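Local coordinates for protein digeranylgeranylglycerophospholipid reductase (Sulfolobus acidocaldarius, PDB 4OPC) that uses FAD to reduce the isoprenoid double bonds of unsaturated archaeols, giving the saturated lipids of the archaeal membrane, at residues A[231-236]-A[240-245]. Residues are numbered along the deposited sequence; the frame is centred on the assembly and turned at random.
Sequences LGIQGG and PSIHEY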
ATOM      1  N   LEU A 231     -12.867   7.388   5.103  1.00 12.26           N
ATOM      2  CA  LEU A 231     -13.306   6.853   3.824  1.00 10.87           C
ATOM      3  C   LEU A 231     -12.259   7.069   2.755  1.00 11.39           C
ATOM      4  O   LEU A 231     -11.384   7.928   2.881  1.00 11.94           O
ATOM      5  CB  LEU A 231     -14.644   7.470   3.369  1.00 13.23           C
ATOM      6  CG  LEU A 231     -14.562   8.847   2.712  1.00 12.65           C
ATOM      7  CD1 LEU A 231     -15.829   9.119   1.896  1.00 15.87           C
ATOM      8  CD2 LEU A 231     -14.350   9.952   3.746  1.00 15.05           C
ATOM      9  N   GLY A 232     -12.365   6.282   1.696  1.00 11.94           N
ATOM     10  CA  GLY A 232     -11.559   6.454   0.505  1.00 10.91           C
ATOM     11  C   GLY A 232     -12.494   6.528  -0.686  1.00 11.57           C
ATOM     12  O   GLY A 232     -13.532   5.841  -0.716  1.00 13.67           O
ATOM     13  N   ILE A 233     -12.158   7.373  -1.656  1.00 12.53           N
ATOM     14  CA  ILE A 233     -12.916   7.439  -2.907  1.00 13.27           C
ATOM     15  C   ILE A 233     -11.939   7.409  -4.071  1.00 14.40           C
ATOM     16  O   ILE A 233     -10.805   7.872  -3.946  1.00 14.46           O
ATOM     17  CB  ILE A 233     -13.823   8.684  -2.985  1.00 16.25           C
ATOM     18  CG1 ILE A 233     -12.995   9.954  -3.035  1.00 15.37           C
ATOM     19  CG2 ILE A 233     -14.790   8.736  -1.804  1.00 17.07           C
ATOM     20  CD1 ILE A 233     -13.833  11.206  -3.147  1.00 17.97           C
ATOM     21  N   GLN A 234     -12.372   6.854  -5.197  1.00 12.08           N
ATOM     22  CA  GLN A 234     -11.510   6.734  -6.368  1.00 11.46           C
ATOM     23  C   GLN A 234     -11.178   8.091  -6.980  1.00 12.54           C
ATOM     24  O   GLN A 234     -12.049   8.940  -7.159  1.00 13.30           O
ATOM     25  CB  GLN A 234     -12.161   5.822  -7.408  1.00 13.11           C
ATOM     26  CG  GLN A 234     -11.299   5.622  -8.646  1.00 12.64           C
ATOM     27  CD  GLN A 234     -11.887   4.613  -9.589  1.00 12.21           C
ATOM     28  OE1 GLN A 234     -13.104   4.404  -9.618  1.00 14.95           O
ATOM     29  NE2 GLN A 234     -11.041   3.995 -10.392  1.00 13.12           N
ATOM     30  N   GLY A 235      -9.901   8.294  -7.301  1.00 13.04           N
ATOM     31  CA  GLY A 235      -9.493   9.493  -8.008  1.00 12.62           C
ATOM     32  C   GLY A 235      -9.800   9.470  -9.503  1.00 14.26           C
ATOM     33  O   GLY A 235     -10.203   8.443 -10.057  1.00 13.51           O
ATOM     34  N   GLY A 236      -9.617  10.606 -10.171  1.00 15.76           N
ATOM     35  CA  GLY A 236      -9.772  10.664 -11.612  1.00 15.01           C
ATOM     36  C   GLY A 236     -11.196  10.548 -12.119  1.00 15.59           C
ATOM     37  O   GLY A 236     -11.396  10.335 -13.309  1.00 19.12           O
ATOM     38  N   PRO A 240     -16.691  15.233  -5.924  1.00 21.68           N
ATOM     39  CA  PRO A 240     -16.533  16.393  -5.046  1.00 30.31           C
ATOM     40  C   PRO A 240     -15.558  16.109  -3.912  1.00 21.09           C
ATOM     41  O   PRO A 240     -15.094  14.977  -3.742  1.00 22.91           O
ATOM     42  CB  PRO A 240     -17.937  16.589  -4.458  1.00 35.79           C
ATOM     43  CG  PRO A 240     -18.851  15.840  -5.340  1.00 29.64           C
ATOM     44  CD  PRO A 240     -18.068  14.712  -5.908  1.00 25.57           C
ATOM     45  N   SER A 241     -15.282  17.141  -3.128  1.00 22.72           N
ATOM     46  CA  SER A 241     -14.321  17.091  -2.034  1.00 21.62           C
ATOM     47  C   SER A 241     -14.589  15.936  -1.084  1.00 19.84           C
ATOM     48  O   SER A 241     -15.720  15.760  -0.621  1.00 20.38           O
ATOM     49  CB  SER A 241     -14.396  18.394  -1.245  1.00 23.97           C
ATOM     50  OG  SER A 241     -13.755  18.252   0.007  1.00 30.71           O
ATOM     51  N   ILE A 242     -13.549  15.164  -0.785  1.00 18.76           N
ATOM     52  CA  ILE A 242     -13.684  14.062   0.160  1.00 19.23           C
ATOM     53  C   ILE A 242     -14.077  14.598   1.545  1.00 20.36           C
ATOM     54  O   ILE A 242     -14.786  13.919   2.291  1.00 20.90           O
ATOM     55  CB  ILE A 242     -12.412  13.194   0.233  1.00 16.23           C
ATOM     56  CG1 ILE A 242     -12.689  11.922   1.042  1.00 18.00           C
ATOM     57  CG2 ILE A 242     -11.248  13.989   0.822  1.00 18.96           C
ATOM     58  CD1 ILE A 242     -11.636  10.851   0.861  1.00 20.08           C
ATOM     59  N   HIS A 243     -13.636  15.808   1.881  1.00 19.56           N
ATOM     60  CA  HIS A 243     -14.008  16.422   3.155  1.00 18.75           C
ATOM     61  C   HIS A 243     -15.516  16.600   3.222  1.00 23.53           C
ATOM     62  O   HIS A 243     -16.111  16.517   4.293  1.00 21.16           O
ATOM     63  CB  HIS A 243     -13.326  17.782   3.334  1.00 19.09           C
ATOM     64  CG  HIS A 243     -11.839  17.699   3.492  1.00 24.21           C
ATOM     65  ND1 HIS A 243     -10.990  18.718   3.109  1.00 23.78           N
ATOM     66  CD2 HIS A 243     -11.048  16.717   3.987  1.00 32.26           C
ATOM     67  CE1 HIS A 243      -9.742  18.368   3.369  1.00 30.54           C
ATOM     68  NE2 HIS A 243      -9.750  17.156   3.897  1.00 27.75           N
ATOM     69  N   GLU A 244     -16.139  16.847   2.076  1.00 20.62           N
ATOM     70  CA  GLU A 244     -17.580  17.052   2.043  1.00 21.16           C
ATOM     71  C   GLU A 244     -18.323  15.721   2.147  1.00 18.97           C
ATOM     72  O   GLU A 244     -19.349  15.643   2.811  1.00 21.69           O
ATOM     73  CB  GLU A 244     -18.002  17.863   0.814  1.00 23.22           C
ATOM     74  CG  GLU A 244     -17.594  19.339   0.881  1.00 23.62           C
ATOM     75  CD  GLU A 244     -18.219  20.087   2.059  1.00 29.82           C
ATOM     76  OE1 GLU A 244     -19.415  19.863   2.362  1.00 34.94           O
ATOM     77  OE2 GLU A 244     -17.509  20.903   2.688  1.00 36.29           O
ATOM     78  N   TYR A 245     -17.802  14.672   1.515  1.00 21.04           N
ATOM     79  CA  TYR A 245     -18.374  13.335   1.709  1.00 16.78           C
ATOM     80  C   TYR A 245     -18.314  12.958   3.180  1.00 19.31           C
ATOM     81  O   TYR A 245     -19.282  12.441   3.739  1.00 17.98           O
ATOM     82  CB  TYR A 245     -17.599  12.271   0.926  1.00 19.36           C
ATOM     83  CG  TYR A 245     -17.969  12.129  -0.530  1.00 20.01           C
ATOM     84  CD1 TYR A 245     -18.965  11.247  -0.931  1.00 18.90           C
ATOM     85  CD2 TYR A 245     -17.301  12.855  -1.509  1.00 23.69           C
ATOM     86  CE1 TYR A 245     -19.304  11.106  -2.272  1.00 21.17           C
ATOM     87  CE2 TYR A 245     -17.623  12.716  -2.846  1.00 20.66           C
ATOM     88  CZ  TYR A 245     -18.625  11.842  -3.222  1.00 22.03           C
ATOM     89  OH  TYR A 245     -18.949  11.710  -4.552  1.00 25.77           O
TER
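L231 and I242 run past each other in opposite directions, with L231 CD2 3.7 Å from I242 CG1. In I242, CG1 lies anti to the backbone N (chi1 -170°), which extends this branch toward the strand until I242 CD1 rests 3.6 Å from L231 O. The fork of L231 serves two partners: while CD2 meets I242, L231 CD1 reaches Y245 CB at 3.7 Å, the two side chains crossing at about a right angle. I233, two residues along the strand and on the same side, holds CG1 between its backbone N and carbonyl carbon (chi1 66°); with the chain extended beyond it, the terminal methyl lies against the first turn. I233 CD1 is 4.2 Å from I242 CB and also meets Y245 CE2, coming obliquely to the ring. Branched aliphatic residues suit this seam of mainly aliphatic contacts, which no hydrogen bond crosses; the tyrosine adds a CB methylene for L231 and a broad ring for I233. S241 is the N-cap, its short hydroxyl turning back to accept weakly from the amides of H243 and E244. G232, between L231 and I233, offers a bare backbone that touches the bound lipid. Strand 226-234 thus has helix 242-253 packed against one side and lipid at the other, while V185 and Y187 of neighbouring strand 183-193 also touch I242.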